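Local coordinates for DnaJ homolog subfamily C member 10 (Mus musculus, PDB 3APQ), which reduces disulfide bonds in the endoplasmic reticulum, aiding both the folding of proteins and the degradation of misfolded ones, and works with the chaperone HSPA5, at residues A[164-168]-A[169-173]. Residues are numbered along the deposited sequence; the frame is centred on the assembly and turned at random.
Sequences KGVNS and YPSLF
V166 and S168 meet Y169, S171 and F173 where the chain turns back through the cis-proline loop of the first thioredoxin domain, linking helix 158-163 to strand 171-175. Two backbone features set the turn: G165, with positive phi, is the C-prime residue of a Schellman motif closing the helix, and the Y169-P170 peptide is cis, the cis-proline characteristic of thioredoxin and PDI-type domains.

The polar contact is one hydrogen bond, donated by S171 OG to S168 O at 2.9 Å. The bond is bent at the oxygen, with a C=O...donor angle of 138°. The hydroxyl stands 42° out of the carbonyl plane, so the approach is from above. Having OG anti to its own carbonyl carbon (chi1 -82°) turns the S171 hydroxyl back toward this acceptor.

Apolar contacts centre on V166, whose methyls diverge. V166 CG1 reaches Y169 CE1 at 3.8 Å, the two side chains crossing at about a right angle. V166 CG1 also lies 3.9 Å from S171 CB. On the other branch, V166 CG2 meets F173 CE2 at 3.8 Å, while the valine also touches F121 of strand 117-122 and C161.

The Y169 ring lies over the peptide before it, one face against S168 C, and also touches C126 and C129, the redox-active pair. With an alanine in place of Y169, V166 CG1 would probably lose its contact with Y169 CE1, and the side of both cysteines that the ring now touches would probably be laid bare. At the ring's inner end, Y169 CG sits 3.2 Å from S168 C.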
loop_
_atom_site.group_PDB
_atom_site.type_symbol
_atom_site.label_atom_id
_atom_site.label_comp_id
_atom_site.label_asym_id
_atom_site.label_seq_id
_atom_site.Cartn_x
_atom_site.Cartn_y
_atom_site.Cartn_z
ATOM N N LYS A 164 -6.422 -13.538 5.553
ATOM C CA LYS A 164 -7.700 -12.910 5.820
ATOM C C LYS A 164 -8.803 -13.399 4.891
ATOM O O LYS A 164 -9.908 -12.788 4.833
ATOM C CB LYS A 164 -7.563 -11.393 5.762
ATOM C CG LYS A 164 -6.478 -10.855 6.686
ATOM C CD LYS A 164 -6.774 -11.270 8.151
ATOM C CE LYS A 164 -5.535 -11.099 9.044
ATOM N NZ LYS A 164 -5.729 -11.693 10.424
ATOM N N GLY A 165 -8.519 -14.489 4.196
ATOM C CA GLY A 165 -9.473 -15.110 3.277
ATOM C C GLY A 165 -9.792 -14.208 2.091
ATOM O O GLY A 165 -10.960 -14.094 1.690
ATOM N N VAL A 166 -8.761 -13.536 1.573
ATOM C CA VAL A 166 -8.868 -12.719 0.377
ATOM C C VAL A 166 -8.172 -13.396 -0.818
ATOM O O VAL A 166 -6.944 -13.444 -0.878
ATOM C CB VAL A 166 -8.186 -11.353 0.576
ATOM C CG1 VAL A 166 -8.252 -10.581 -0.741
ATOM C CG2 VAL A 166 -8.870 -10.568 1.709
ATOM N N ASN A 167 -8.952 -13.859 -1.786
ATOM C CA ASN A 167 -8.378 -14.530 -2.976
ATOM C C ASN A 167 -8.785 -13.894 -4.295
ATOM O O ASN A 167 -8.479 -14.453 -5.348
ATOM C CB ASN A 167 -8.744 -16.029 -3.024
ATOM C CG ASN A 167 -10.085 -16.343 -2.308
ATOM O OD1 ASN A 167 -10.099 -17.004 -1.250
ATOM N ND2 ASN A 167 -11.209 -15.834 -2.869
ATOM N N SER A 168 -9.509 -12.766 -4.235
ATOM C CA SER A 168 -9.958 -12.081 -5.435
ATOM C C SER A 168 -10.055 -10.598 -5.029
ATOM O O SER A 168 -10.074 -10.283 -3.828
ATOM C CB SER A 168 -11.272 -12.647 -5.905
ATOM O OG SER A 168 -12.281 -12.326 -4.968
ATOM N N TYR A 169 -10.018 -9.700 -6.016
ATOM C CA TYR A 169 -9.818 -8.279 -5.728
ATOM C C TYR A 169 -10.774 -7.458 -6.572
ATOM O O TYR A 169 -11.113 -7.846 -7.678
ATOM C CB TYR A 169 -8.368 -7.905 -6.038
ATOM C CG TYR A 169 -7.416 -8.935 -5.521
ATOM C CD1 TYR A 169 -6.960 -8.896 -4.198
ATOM C CD2 TYR A 169 -7.005 -9.979 -6.335
ATOM C CE1 TYR A 169 -6.075 -9.859 -3.728
ATOM C CE2 TYR A 169 -6.149 -10.941 -5.879
ATOM C CZ TYR A 169 -5.687 -10.878 -4.560
ATOM O OH TYR A 169 -4.841 -11.889 -4.124
ATOM N N PRO A 170 -11.218 -6.312 -6.060
ATOM C CA PRO A 170 -10.995 -5.845 -4.684
ATOM C C PRO A 170 -11.841 -6.641 -3.708
ATOM O O PRO A 170 -12.892 -7.180 -4.095
ATOM C CB PRO A 170 -11.483 -4.376 -4.718
ATOM C CG PRO A 170 -12.527 -4.382 -5.829
ATOM C CD PRO A 170 -12.060 -5.394 -6.860
ATOM N N SER A 171 -11.388 -6.741 -2.461
ATOM C CA SER A 171 -12.206 -7.341 -1.395
ATOM C C SER A 171 -12.304 -6.329 -0.270
ATOM O O SER A 171 -11.291 -5.809 0.199
ATOM C CB SER A 171 -11.615 -8.680 -0.920
ATOM O OG SER A 171 -12.029 -9.663 -1.834
ATOM N N LEU A 172 -13.524 -5.977 0.095
ATOM C CA LEU A 172 -13.705 -4.921 1.088
ATOM C C LEU A 172 -14.312 -5.539 2.356
ATOM O O LEU A 172 -15.365 -6.189 2.300
ATOM C CB LEU A 172 -14.620 -3.786 0.584
ATOM C CG LEU A 172 -14.485 -3.167 -0.836
ATOM C CD1 LEU A 172 -15.260 -1.879 -1.067
ATOM C CD2 LEU A 172 -13.113 -3.021 -1.398
ATOM N N PHE A 173 -13.636 -5.343 3.482
ATOM C CA PHE A 173 -14.063 -5.977 4.736
ATOM C C PHE A 173 -14.071 -4.942 5.816
ATOM O O PHE A 173 -13.151 -4.095 5.899
ATOM C CB PHE A 173 -13.069 -7.036 5.163
ATOM C CG PHE A 173 -13.200 -8.355 4.438
ATOM C CD1 PHE A 173 -14.111 -9.333 4.904
ATOM C CD2 PHE A 173 -12.406 -8.651 3.330
ATOM C CE1 PHE A 173 -14.228 -10.599 4.260
ATOM C CE2 PHE A 173 -12.510 -9.915 2.686
ATOM C CZ PHE A 173 -13.429 -10.875 3.146
#